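Nicotinate-nucleotide--dimethylbenzimidazole phosphoribosyltransferase (Thermus thermophilus HB8, PDB 1WX1) probably catalyses transfer of the phosphoribosyl group of nicotinate mononucleotide to 5,6-dimethylbenzimidazole, giving alpha-ribazole 5'-phosphate, a building block of cobalamin. Local coordinates at residues L11-L16 with E28-L33; A48-A53 with R148-E153; E137-A142 with G226-V231; A170-T175 with Q203-A208; L272-L277 with H285-L290. All coordinates share one frame; numbering follows the deposited sequence.

Contact 1: L11-L16 with E28-L33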
# COMPACT_ATOMS: atom_id res chain seq x y z
N LEU A 11 8.33 -22.31 7.60
CA LEU A 11 9.72 -22.66 7.91
C LEU A 11 10.70 -21.87 7.04
O LEU A 11 11.70 -21.34 7.53
CB LEU A 11 9.97 -24.15 7.68
CG LEU A 11 9.28 -25.19 8.55
CD1 LEU A 11 9.84 -26.56 8.21
CD2 LEU A 11 9.51 -24.87 10.02
N ARG A 12 10.42 -21.80 5.74
CA ARG A 12 11.30 -21.08 4.83
C ARG A 12 11.37 -19.60 5.21
O ARG A 12 12.44 -19.00 5.20
CB ARG A 12 10.83 -21.22 3.38
CG ARG A 12 11.76 -20.52 2.39
CD ARG A 12 11.33 -20.66 0.93
NE ARG A 12 12.27 -19.94 0.06
CZ ARG A 12 13.50 -20.37 -0.22
NH1 ARG A 12 13.95 -21.51 0.29
NH2 ARG A 12 14.30 -19.63 -0.98
N MET A 13 10.22 -19.04 5.55
CA MET A 13 10.11 -17.63 5.95
C MET A 13 11.08 -17.34 7.09
O MET A 13 11.82 -16.35 7.07
CB MET A 13 8.68 -17.33 6.40
CG MET A 13 8.42 -15.89 6.80
SD MET A 13 8.58 -14.72 5.43
CE MET A 13 7.07 -15.11 4.49
N ASP A 14 11.07 -18.21 8.10
CA ASP A 14 11.93 -18.05 9.26
C ASP A 14 13.42 -18.14 8.91
O ASP A 14 14.26 -17.69 9.68
CB ASP A 14 11.59 -19.12 10.31
CG ASP A 14 12.43 -18.98 11.57
OD1 ASP A 14 13.20 -19.92 11.88
OD2 ASP A 14 12.33 -17.93 12.24
N GLN A 15 13.73 -18.70 7.74
CA GLN A 15 15.12 -18.83 7.32
C GLN A 15 15.56 -17.88 6.21
O GLN A 15 16.69 -17.97 5.72
CB GLN A 15 15.41 -20.28 6.90
CG GLN A 15 15.43 -21.26 8.07
CD GLN A 15 16.48 -20.89 9.12
OE1 GLN A 15 17.68 -20.92 8.85
NE2 GLN A 15 16.02 -20.54 10.32
N LEU A 16 14.68 -16.97 5.80
CA LEU A 16 15.03 -16.01 4.75
C LEU A 16 16.04 -15.00 5.27
O LEU A 16 16.11 -14.75 6.48
CB LEU A 16 13.77 -15.29 4.25
CG LEU A 16 12.74 -16.16 3.55
CD1 LEU A 16 11.59 -15.28 3.06
CD2 LEU A 16 13.38 -16.91 2.37
N GLU A 28 2.65 -12.83 6.78
CA GLU A 28 1.46 -13.65 6.94
C GLU A 28 0.75 -13.78 5.59
O GLU A 28 0.24 -14.85 5.23
CB GLU A 28 0.51 -13.03 7.97
CG GLU A 28 -0.64 -13.95 8.37
CD GLU A 28 -1.45 -13.40 9.54
OE1 GLU A 28 -0.83 -12.87 10.49
OE2 GLU A 28 -2.69 -13.51 9.53
N VAL A 29 0.71 -12.68 4.85
CA VAL A 29 0.09 -12.66 3.53
C VAL A 29 0.78 -13.68 2.63
O VAL A 29 0.14 -14.48 1.96
CB VAL A 29 0.19 -11.26 2.89
CG1 VAL A 29 -0.36 -11.29 1.47
CG2 VAL A 29 -0.58 -10.24 3.74
N ALA A 30 2.11 -13.64 2.62
CA ALA A 30 2.90 -14.56 1.80
C ALA A 30 2.58 -16.02 2.14
O ALA A 30 2.39 -16.85 1.24
CB ALA A 30 4.40 -14.31 2.02
N LEU A 31 2.51 -16.33 3.43
CA LEU A 31 2.21 -17.69 3.86
C LEU A 31 0.84 -18.14 3.40
O LEU A 31 0.65 -19.29 2.99
CB LEU A 31 2.30 -17.79 5.38
CG LEU A 31 3.66 -17.43 5.99
CD1 LEU A 31 3.57 -17.52 7.51
CD2 LEU A 31 4.73 -18.37 5.45
N ARG A 32 -0.14 -17.24 3.47
CA ARG A 32 -1.48 -17.60 3.04
C ARG A 32 -1.50 -17.85 1.53
O ARG A 32 -2.12 -18.80 1.06
CB ARG A 32 -2.47 -16.49 3.41
CG ARG A 32 -2.65 -16.29 4.91
CD ARG A 32 -3.74 -15.26 5.20
NE ARG A 32 -5.02 -15.69 4.66
CZ ARG A 32 -6.02 -14.87 4.33
NH1 ARG A 32 -5.88 -13.56 4.49
NH2 ARG A 32 -7.14 -15.37 3.83
N LEU A 33 -0.81 -16.99 0.78
CA LEU A 33 -0.74 -17.15 -0.67
C LEU A 33 -0.11 -18.49 -1.03
O LEU A 33 -0.59 -19.20 -1.92
CB LEU A 33 0.06 -16.00 -1.28
CG LEU A 33 -0.63 -14.63 -1.17
CD1 LEU A 33 0.30 -13.53 -1.65
CD2 LEU A 33 -1.92 -14.67 -2.01
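A 2.9 Å bond from Gln-15 N to Arg-12 O tightens the turn around Met-13, the residue that carries this contact across to Ala-30 and Leu-31 of helix 24-37. The carbonyl of Met-13 itself takes a longer bond, 3.2 Å from Leu-16 N to Met-13 O. The thioether of Met-13 starts toward the other helix, with CG anti to the backbone N (chi1 -179°). It then bends at both chi2 and chi3, and these two bends bring the terminal methyl rather than the sulfur to the partner. Met-13 CE rests 3.7 Å from Ala-30 CB and 4.1 Å from Leu-31 CD2. The same branch of Leu-31 also reaches the root of the methionine, with CD2 4.2 Å from Met-13 CB, and the two side chains slant across each other. Ile-321 of helix 306-321 also packs on Met-13, and Phe-6 and Ala-9 of helix 3-14 touch Leu-31. Helices from both ends of the chain thus meet here, consistent with the small N- and C-terminal helical domain of CobT enzymes. With only methyl and methylene groups touching, cohesion between 11-16 and 28-33 rests on dispersion and the exclusion of water.

Contact 2: A48-A53 with R148-E153; sequences AVVVAA and RRAIAE
Ala-48 and Val-50, two positions apart on the strand and so on one face of it, both direct their side chains at Ala-150 of helix 133-152. The apolar part of the contact is this methyl cluster. Ala-48 CB comes at the Ala-150 methyl from its flank, 3.9 Å from Ala-150 CB, with 6.3 Å between Ala-48 CA and Ala-150 CA. Val-50 adds a single branch, CG2, which lies 4.2 Å from Ala-150 CB. With CG1 anti to the backbone N (chi1 177°), CG2 sits beside that nitrogen, on the side nearer Ala-48.

The polar bonds do not join the two segments; they gather where the helix ends. Arg-149 and Glu-153, one turn apart, form a salt bridge through a weak bond of 3.3 Å from Arg-149 NE to Glu-153 OE2, which meets the guanidinium at its edge and in its plane. Tyr-97 and the carbonyl of Pro-111 bind the other carboxylate oxygen and NH2, respectively.

Strand 47-54 runs between strands 94-100 and 157-163 of the parallel sheet. Helix 133-152 packs on it while crossing over from strand 113-115 to strand 157-163, a beta-alpha-beta connection, and Ile-236 of helix 228-242 lies against Val-50 next to it.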
# COMPACT_ATOMS: atom_id res chain seq x y z
N ALA A 48 -7.51 -9.11 -11.78
CA ALA A 48 -8.75 -8.66 -12.40
C ALA A 48 -9.73 -8.19 -11.34
O ALA A 48 -9.73 -8.68 -10.21
CB ALA A 48 -9.38 -9.79 -13.24
N VAL A 49 -10.55 -7.21 -11.70
CA VAL A 49 -11.59 -6.72 -10.81
C VAL A 49 -12.87 -6.70 -11.63
O VAL A 49 -12.89 -6.27 -12.78
CB VAL A 49 -11.29 -5.27 -10.27
CG1 VAL A 49 -11.19 -4.27 -11.42
CG2 VAL A 49 -12.40 -4.84 -9.32
N VAL A 50 -13.94 -7.24 -11.05
CA VAL A 50 -15.23 -7.25 -11.71
C VAL A 50 -16.08 -6.27 -10.91
O VAL A 50 -16.34 -6.48 -9.72
CB VAL A 50 -15.89 -8.64 -11.69
CG1 VAL A 50 -17.29 -8.56 -12.32
CG2 VAL A 50 -15.03 -9.64 -12.46
N VAL A 51 -16.49 -5.20 -11.57
CA VAL A 51 -17.30 -4.17 -10.93
C VAL A 51 -18.76 -4.44 -11.25
O VAL A 51 -19.18 -4.32 -12.40
CB VAL A 51 -16.92 -2.77 -11.44
CG1 VAL A 51 -17.70 -1.70 -10.67
CG2 VAL A 51 -15.41 -2.56 -11.30
N ALA A 52 -19.53 -4.82 -10.23
CA ALA A 52 -20.95 -5.11 -10.40
C ALA A 52 -21.76 -3.84 -10.16
O ALA A 52 -21.53 -3.13 -9.18
CB ALA A 52 -21.38 -6.21 -9.43
N ALA A 53 -22.72 -3.56 -11.04
CA ALA A 53 -23.52 -2.35 -10.92
C ALA A 53 -25.02 -2.61 -10.98
O ALA A 53 -25.49 -3.45 -11.75
CB ALA A 53 -23.13 -1.36 -12.02
N ARG A 148 -15.83 -15.93 -13.97
CA ARG A 148 -15.28 -17.02 -14.77
C ARG A 148 -14.58 -16.47 -16.01
O ARG A 148 -13.52 -16.97 -16.42
CB ARG A 148 -16.37 -18.01 -15.19
CG ARG A 148 -15.89 -19.12 -16.13
CD ARG A 148 -14.61 -19.82 -15.63
NE ARG A 148 -14.74 -20.34 -14.27
CZ ARG A 148 -13.78 -20.97 -13.61
NH1 ARG A 148 -12.60 -21.17 -14.17
NH2 ARG A 148 -14.00 -21.41 -12.37
N ARG A 149 -15.16 -15.45 -16.62
CA ARG A 149 -14.50 -14.88 -17.79
C ARG A 149 -13.19 -14.21 -17.39
O ARG A 149 -12.21 -14.29 -18.11
CB ARG A 149 -15.33 -13.84 -18.49
CG ARG A 149 -14.57 -13.29 -19.69
CD ARG A 149 -15.31 -12.11 -20.21
NE ARG A 149 -14.64 -11.40 -21.28
CZ ARG A 149 -15.02 -10.19 -21.68
NH1 ARG A 149 -16.06 -9.59 -21.09
NH2 ARG A 149 -14.35 -9.56 -22.63
N ALA A 150 -13.18 -13.54 -16.24
CA ALA A 150 -11.96 -12.87 -15.78
C ALA A 150 -10.88 -13.92 -15.58
O ALA A 150 -9.74 -13.74 -16.01
CB ALA A 150 -12.22 -12.11 -14.46
N ILE A 151 -11.27 -15.04 -14.97
CA ILE A 151 -10.36 -16.15 -14.71
C ILE A 151 -9.91 -16.81 -16.02
O ILE A 151 -8.73 -17.09 -16.20
CB ILE A 151 -11.05 -17.20 -13.81
CG1 ILE A 151 -11.41 -16.56 -12.46
CG2 ILE A 151 -10.13 -18.40 -13.59
CD1 ILE A 151 -12.36 -17.40 -11.61
N ALA A 152 -10.85 -17.05 -16.93
CA ALA A 152 -10.53 -17.67 -18.21
C ALA A 152 -9.57 -16.79 -19.00
O ALA A 152 -8.77 -17.28 -19.79
CB ALA A 152 -11.81 -17.91 -19.02
N GLU A 153 -9.63 -15.48 -18.78
CA GLU A 153 -8.76 -14.58 -19.50
C GLU A 153 -7.40 -14.38 -18.82
O GLU A 153 -6.60 -13.57 -19.27
CB GLU A 153 -9.45 -13.24 -19.72
CG GLU A 153 -10.83 -13.40 -20.34
CD GLU A 153 -11.21 -12.25 -21.24
OE1 GLU A 153 -10.98 -11.09 -20.85
OE2 GLU A 153 -11.76 -12.52 -22.33

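Contact 3: E137-A142 with G226-V231; sequences ERALLA and GGLELV
The backbones of the two helices come close at two points, 5.9 Å between Ala-139 CA and Leu-228 CA and 5.2 Å between Leu-140 CA and Val-231 CA, one turn farther along the second helix. Ala-139 aims its methyl straight at helix 228-242 and fits between two residues of its first turn. There Ala-139 CB touches the backbone as well as side chains, lying 3.5 Å from Leu-228 O. Leu-228 CD2 and Val-231 CG1 each lie 4.1 Å from Ala-139 CB.

Val-231 is shared. Its CG1 branch, anti to the backbone N (chi1 176°), lies along the helix 133-152 backbone as much as against its side chains: it is 3.7 Å from Leu-140 N and 3.8 Å from Leu-140 CB. Leu-140 answers with its outer end, CD1 reaching to 3.5 Å from Val-231 O. Gly-227 sits at the N-cap of the second helix, and its carbonyl accepts the amide of Val-231, which ties the shared valine to the helix start.

Nearby, Met-264 of helix 252-264 packs on Leu-140 and Ala-222 of helix 218-225 on Val-231. On the far side of the helix start Glu-229, pointing away from helix 133-152, is hydrogen-bonded to His-56 and Asn-167. The two helices lie side by side on one face of the central sheet. Chemically the seam is an apolar one in which methyls lie directly against main-chain atoms, and across it Leu-228 O and Val-231 O meet carbon; its hold therefore comes from close fit and not from directional bonds.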
# COMPACT_ATOMS: atom_id res chain seq x y z
N GLU A 137 -31.07 -15.06 -7.36
CA GLU A 137 -30.33 -16.19 -7.94
C GLU A 137 -29.72 -15.79 -9.29
O GLU A 137 -28.57 -16.11 -9.58
CB GLU A 137 -31.24 -17.40 -8.13
CG GLU A 137 -30.60 -18.57 -8.90
CD GLU A 137 -29.43 -19.24 -8.16
OE1 GLU A 137 -28.76 -20.10 -8.79
OE2 GLU A 137 -29.18 -18.94 -6.98
N ARG A 138 -30.49 -15.09 -10.12
CA ARG A 138 -29.96 -14.67 -11.41
C ARG A 138 -28.79 -13.71 -11.25
O ARG A 138 -27.82 -13.78 -12.00
CB ARG A 138 -31.06 -14.04 -12.27
CG ARG A 138 -31.98 -15.07 -12.93
CD ARG A 138 -32.93 -14.41 -13.92
NE ARG A 138 -34.08 -13.82 -13.25
CZ ARG A 138 -34.73 -12.74 -13.68
NH1 ARG A 138 -34.35 -12.13 -14.79
NH2 ARG A 138 -35.77 -12.29 -13.00
N ALA A 139 -28.88 -12.83 -10.26
CA ALA A 139 -27.79 -11.88 -10.01
C ALA A 139 -26.54 -12.62 -9.54
O ALA A 139 -25.42 -12.31 -9.97
CB ALA A 139 -28.22 -10.85 -8.95
N LEU A 140 -26.73 -13.60 -8.67
CA LEU A 140 -25.62 -14.40 -8.15
C LEU A 140 -24.90 -15.11 -9.30
O LEU A 140 -23.67 -15.09 -9.37
CB LEU A 140 -26.14 -15.45 -7.17
CG LEU A 140 -25.09 -16.34 -6.50
CD1 LEU A 140 -24.51 -15.61 -5.30
CD2 LEU A 140 -25.73 -17.64 -6.05
N LEU A 141 -25.68 -15.73 -10.19
CA LEU A 141 -25.14 -16.45 -11.34
C LEU A 141 -24.43 -15.52 -12.32
O LEU A 141 -23.45 -15.92 -12.94
CB LEU A 141 -26.25 -17.21 -12.06
CG LEU A 141 -26.93 -18.30 -11.22
CD1 LEU A 141 -28.09 -18.90 -11.99
CD2 LEU A 141 -25.91 -19.38 -10.85
N ALA A 142 -24.94 -14.30 -12.48
CA ALA A 142 -24.33 -13.33 -13.37
C ALA A 142 -22.95 -12.99 -12.81
O ALA A 142 -22.00 -12.77 -13.57
CB ALA A 142 -25.19 -12.06 -13.46
N GLY A 226 -31.18 -6.75 0.53
CA GLY A 226 -29.97 -6.29 -0.15
C GLY A 226 -30.12 -5.60 -1.48
O GLY A 226 -31.13 -4.94 -1.75
N GLY A 227 -29.08 -5.74 -2.30
CA GLY A 227 -29.05 -5.14 -3.62
C GLY A 227 -28.59 -6.18 -4.64
O GLY A 227 -27.92 -7.15 -4.29
N LEU A 228 -28.96 -5.98 -5.89
CA LEU A 228 -28.59 -6.92 -6.95
C LEU A 228 -27.09 -7.08 -7.15
O LEU A 228 -26.60 -8.19 -7.31
CB LEU A 228 -29.24 -6.49 -8.27
CG LEU A 228 -30.77 -6.62 -8.27
CD1 LEU A 228 -31.37 -5.65 -9.27
CD2 LEU A 228 -31.15 -8.07 -8.60
N GLU A 229 -26.36 -5.96 -7.14
CA GLU A 229 -24.91 -6.02 -7.35
C GLU A 229 -24.23 -6.64 -6.13
O GLU A 229 -23.14 -7.20 -6.24
CB GLU A 229 -24.34 -4.62 -7.65
CG GLU A 229 -24.07 -3.74 -6.45
CD GLU A 229 -25.29 -2.96 -6.00
OE1 GLU A 229 -26.41 -3.51 -6.06
OE2 GLU A 229 -25.11 -1.79 -5.57
N LEU A 230 -24.85 -6.54 -4.96
CA LEU A 230 -24.26 -7.12 -3.75
C LEU A 230 -24.32 -8.64 -3.86
O LEU A 230 -23.39 -9.35 -3.47
CB LEU A 230 -25.00 -6.64 -2.49
CG LEU A 230 -25.08 -5.12 -2.27
CD1 LEU A 230 -25.68 -4.84 -0.89
CD2 LEU A 230 -23.69 -4.49 -2.36
N VAL A 231 -25.43 -9.14 -4.39
CA VAL A 231 -25.61 -10.58 -4.57
C VAL A 231 -24.68 -11.05 -5.69
O VAL A 231 -24.10 -12.13 -5.62
CB VAL A 231 -27.07 -10.90 -4.94
CG1 VAL A 231 -27.23 -12.39 -5.23
CG2 VAL A 231 -27.99 -10.49 -3.80

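Contact 4: A170-T175 with Q203-A208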
# COMPACT_ATOMS: atom_id res chain seq x y z
N ALA A 170 -28.18 -0.51 1.40
CA ALA A 170 -28.47 -1.92 1.14
C ALA A 170 -27.36 -2.77 1.78
O ALA A 170 -27.63 -3.85 2.31
CB ALA A 170 -28.54 -2.19 -0.36
N ALA A 171 -26.12 -2.29 1.71
CA ALA A 171 -25.00 -3.02 2.28
C ALA A 171 -25.13 -3.08 3.81
O ALA A 171 -24.82 -4.09 4.43
CB ALA A 171 -23.68 -2.36 1.90
N ALA A 172 -25.60 -1.98 4.40
CA ALA A 172 -25.78 -1.92 5.85
C ALA A 172 -26.87 -2.90 6.28
O ALA A 172 -26.73 -3.60 7.29
CB ALA A 172 -26.15 -0.50 6.28
N ALA A 173 -27.95 -2.96 5.51
CA ALA A 173 -29.06 -3.85 5.83
C ALA A 173 -28.63 -5.31 5.74
O ALA A 173 -28.90 -6.11 6.64
CB ALA A 173 -30.23 -3.59 4.88
N LEU A 174 -27.95 -5.64 4.65
CA LEU A 174 -27.48 -7.00 4.43
C LEU A 174 -26.46 -7.39 5.51
O LEU A 174 -26.49 -8.51 6.02
CB LEU A 174 -26.84 -7.13 3.05
CG LEU A 174 -26.28 -8.52 2.70
CD1 LEU A 174 -27.38 -9.57 2.82
CD2 LEU A 174 -25.71 -8.50 1.28
N THR A 175 -25.58 -6.47 5.85
CA THR A 175 -24.57 -6.75 6.86
C THR A 175 -25.23 -6.99 8.22
O THR A 175 -24.93 -7.96 8.91
CB THR A 175 -23.56 -5.61 6.97
OG1 THR A 175 -22.85 -5.47 5.72
CG2 THR A 175 -22.55 -5.87 8.09
N GLN A 203 -33.33 4.08 9.81
CA GLN A 203 -34.72 3.65 9.81
C GLN A 203 -34.97 2.67 8.67
O GLN A 203 -35.66 1.67 8.85
CB GLN A 203 -35.68 4.83 9.70
CG GLN A 203 -36.43 5.10 10.99
CD GLN A 203 -37.90 5.34 10.78
OE1 GLN A 203 -38.41 6.43 11.08
NE2 GLN A 203 -38.61 4.34 10.26
N ALA A 204 -34.38 2.94 7.52
CA ALA A 204 -34.54 2.07 6.36
C ALA A 204 -34.03 0.68 6.70
O ALA A 204 -34.67 -0.32 6.38
CB ALA A 204 -33.78 2.63 5.15
N VAL A 205 -32.88 0.64 7.37
CA VAL A 205 -32.28 -0.63 7.77
C VAL A 205 -33.17 -1.35 8.78
O VAL A 205 -33.41 -2.55 8.67
CB VAL A 205 -30.87 -0.42 8.39
CG1 VAL A 205 -30.35 -1.73 8.98
CG2 VAL A 205 -29.92 0.10 7.33
N ALA A 206 -33.65 -0.61 9.78
CA ALA A 206 -34.51 -1.20 10.80
C ALA A 206 -35.77 -1.79 10.18
O ALA A 206 -36.22 -2.86 10.57
CB ALA A 206 -34.87 -0.14 11.85
N ARG A 207 -36.34 -1.09 9.20
CA ARG A 207 -37.55 -1.56 8.53
C ARG A 207 -37.28 -2.88 7.82
O ARG A 207 -38.07 -3.82 7.91
CB ARG A 207 -38.04 -0.52 7.52
CG ARG A 207 -38.20 0.87 8.09
CD ARG A 207 -39.64 1.22 8.40
NE ARG A 207 -40.43 1.40 7.18
CZ ARG A 207 -41.65 1.91 7.16
NH1 ARG A 207 -42.23 2.30 8.29
NH2 ARG A 207 -42.31 2.03 6.01
N ALA A 208 -36.17 -2.93 7.09
CA ALA A 208 -35.81 -4.14 6.35
C ALA A 208 -35.62 -5.33 7.28
O ALA A 208 -36.11 -6.43 7.00
CB ALA A 208 -34.53 -3.89 5.55
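Ala-172 is the first residue along 170-175 to meet helix 195-210, its methyl lying 4.0 Å from CG2 of Val-205 (Ala-172 CB to Val-205 CG2). Phe-252 and Val-186 also touch this alanine.

Ala-173 follows and buries more of its surface against the partner. Val-205 straddles the link between the two alanines: its CG2 sits beside Ala-173 N, while its CG1 rests 4.0 Å from Ala-173 CA. The valine torsion explains this, for with CG1 anti to the backbone N (chi1 172°) both branches are turned onto the neighbouring helix. The backbones approach to 4.9 Å between Ala-173 CA and Val-205 CA. One turn beyond the valine, Ala-208 meets the same residue methyl to methyl, 4.4 Å from Ala-173 CB to Ala-208 CB, and Val-225 of helix 218-225 touches both alanines.

The two helices run in broadly the same direction, their short segments inclined at 41° with axes 9.1 Å apart. Both belong to the long, largely helical excursion that the chain makes between neighbouring parallel strands 157-163 and 247-249, where helix 183-186 fills one side of the seam through Pro-183 and Val-186.

At the end of the segment Thr-175 turns to a different neighbour. Its hydroxyl folds back on its own helix and donates to the carbonyl one turn earlier, 2.7 Å from Thr-175 OG1 to Ala-171 O, tilted out of the carbonyl plane. Thr-175 N reaches that oxygen from the opposite face, so Ala-171 O is held by two donors. The hydroxyl oxygen is also hydrogen-bonded to Gln-286 NE2, on helix 281-290.

Contact 5: L272-L277 with H285-L290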
# COMPACT_ATOMS: atom_id res chain seq x y z
N LEU A 272 -9.82 -15.00 1.34
CA LEU A 272 -9.99 -13.55 1.37
C LEU A 272 -8.84 -12.74 1.96
O LEU A 272 -8.24 -13.12 2.96
CB LEU A 272 -11.26 -13.17 2.15
CG LEU A 272 -12.63 -13.62 1.63
CD1 LEU A 272 -13.72 -13.11 2.58
CD2 LEU A 272 -12.85 -13.09 0.22
N PHE A 273 -8.57 -11.61 1.32
CA PHE A 273 -7.55 -10.67 1.75
C PHE A 273 -8.23 -9.30 1.78
O PHE A 273 -8.84 -8.89 0.78
CB PHE A 273 -6.39 -10.66 0.76
CG PHE A 273 -5.59 -11.93 0.77
CD1 PHE A 273 -4.47 -12.06 1.59
CD2 PHE A 273 -5.98 -13.01 -0.01
CE1 PHE A 273 -3.75 -13.26 1.64
CE2 PHE A 273 -5.27 -14.22 0.02
CZ PHE A 273 -4.16 -14.34 0.86
N ALA A 274 -8.13 -8.60 2.90
CA ALA A 274 -8.75 -7.29 3.00
C ALA A 274 -7.84 -6.24 2.38
O ALA A 274 -6.78 -5.92 2.93
CB ALA A 274 -9.04 -6.95 4.47
N GLY A 275 -8.25 -5.72 1.23
CA GLY A 275 -7.45 -4.72 0.54
C GLY A 275 -7.20 -3.46 1.36
O GLY A 275 -6.07 -3.00 1.46
N HIS A 276 -8.26 -2.90 1.94
CA HIS A 276 -8.11 -1.69 2.73
C HIS A 276 -9.22 -1.54 3.75
O HIS A 276 -10.11 -2.39 3.86
CB HIS A 276 -8.10 -0.45 1.83
CG HIS A 276 -9.45 -0.11 1.27
ND1 HIS A 276 -9.93 1.18 1.23
CD2 HIS A 276 -10.41 -0.89 0.72
CE1 HIS A 276 -11.13 1.18 0.68
NE2 HIS A 276 -11.45 -0.06 0.37
N LEU A 277 -9.16 -0.45 4.51
CA LEU A 277 -10.18 -0.14 5.50
C LEU A 277 -10.85 1.13 5.02
O LEU A 277 -10.22 2.19 4.97
CB LEU A 277 -9.55 0.08 6.88
CG LEU A 277 -10.57 0.45 7.98
CD1 LEU A 277 -11.59 -0.67 8.14
CD2 LEU A 277 -9.85 0.71 9.29
N HIS A 285 -16.42 -3.46 11.25
CA HIS A 285 -17.20 -4.54 11.84
C HIS A 285 -17.20 -5.77 10.95
O HIS A 285 -17.10 -6.90 11.43
CB HIS A 285 -18.65 -4.09 12.07
CG HIS A 285 -18.79 -3.02 13.10
ND1 HIS A 285 -18.45 -3.21 14.42
CD2 HIS A 285 -19.23 -1.74 13.00
CE1 HIS A 285 -18.67 -2.09 15.09
NE2 HIS A 285 -19.14 -1.19 14.25
N GLN A 286 -17.30 -5.55 9.64
CA GLN A 286 -17.30 -6.65 8.69
C GLN A 286 -15.96 -7.38 8.70
O GLN A 286 -15.92 -8.61 8.72
CB GLN A 286 -17.56 -6.13 7.28
CG GLN A 286 -18.91 -5.45 7.09
CD GLN A 286 -19.02 -4.84 5.71
OE1 GLN A 286 -18.08 -4.22 5.23
NE2 GLN A 286 -20.17 -5.00 5.07
N LEU A 287 -14.88 -6.61 8.68
CA LEU A 287 -13.54 -7.18 8.68
C LEU A 287 -13.26 -7.93 9.98
O LEU A 287 -12.59 -8.96 9.97
CB LEU A 287 -12.50 -6.09 8.45
CG LEU A 287 -12.54 -5.43 7.06
CD1 LEU A 287 -11.40 -4.45 6.94
CD2 LEU A 287 -12.43 -6.50 5.97
N GLU A 288 -13.79 -7.42 11.09
CA GLU A 288 -13.60 -8.09 12.37
C GLU A 288 -14.37 -9.41 12.36
O GLU A 288 -13.87 -10.43 12.83
CB GLU A 288 -14.09 -7.20 13.52
CG GLU A 288 -13.19 -6.00 13.80
CD GLU A 288 -11.80 -6.41 14.31
OE1 GLU A 288 -11.70 -6.93 15.44
OE2 GLU A 288 -10.81 -6.22 13.58
N ALA A 289 -15.58 -9.40 11.80
CA ALA A 289 -16.39 -10.61 11.72
C ALA A 289 -15.68 -11.66 10.87
O ALA A 289 -15.80 -12.87 11.11
CB ALA A 289 -17.76 -10.29 11.13
N LEU A 290 -14.94 -11.19 9.87
CA LEU A 290 -14.21 -12.09 8.98
C LEU A 290 -12.84 -12.43 9.55
O LEU A 290 -12.18 -13.36 9.09
CB LEU A 290 -14.06 -11.45 7.59
CG LEU A 290 -15.31 -11.44 6.71
CD1 LEU A 290 -15.15 -10.43 5.58
CD2 LEU A 290 -15.57 -12.83 6.17
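Strand 272-274, the end strand of the parallel sheet within this chain, is joined by a short loop to helix 281-290, and the two pack through Leu-287 and Leu-290 on one side and Leu-272, Ala-274 and Leu-277 on the other. Leu-287 does most of the touching and divides its two methyls. Leu-287 CD2 presses on the strand, 3.7 Å from Ala-274 CB. Leu-287 CD1 turns to the loop beyond, where it is 3.9 Å from His-276 O and 4.0 Å from Leu-277 CD1. Leu-277 extends its side chain with CG anti to the backbone N (chi1 178°), which carries CD1 over to the helix although the residue itself does not face it.

Leu-290, one turn on, repeats the pattern toward the start of the strand, its CD2 lying 4.0 Å from Leu-272 CD1. Leu-249 of the adjacent strand touches Leu-272, Leu-287 and Leu-290, so the helix spans both strands. Between the inward-facing Leu-272 and Ala-274, Phe-273 points to the opposite side, where it meets helix 24-37.

His-276 meets Leu-287 through its carbonyl, and its side chain is about 9 Å from that of Glu-304, the predicted proton acceptor. A strand whose flank is sealed by the following helix, with the loop at its C-terminal end approaching the probable active site, is typical of the Rossmann-like alpha/beta architecture.

All five contacts form a chain of touching elements through the fold, in the order 2, 3, 4, 5, 1. Contact 3 shares helix 133-152 with contact 2, their centres 15 Å apart, and its segments alternate with those of contact 2 along the sequence. Contact 4 is nested inside the loop that contact 3 closes, and the two meet where Leu-230 and Gly-226 pack on 170-171. A side-chain hydrogen bond ties contact 4 to contact 5, their centres 19 Å apart, and the strand of contact 5 belongs to the same sheet as that of contact 2. Contact 1, first in sequence, lies about 40 Å from contact 4, centre to centre, yet Arg-32 bonds to Leu-272 O, coupling the peripheral helices to the sheet edge.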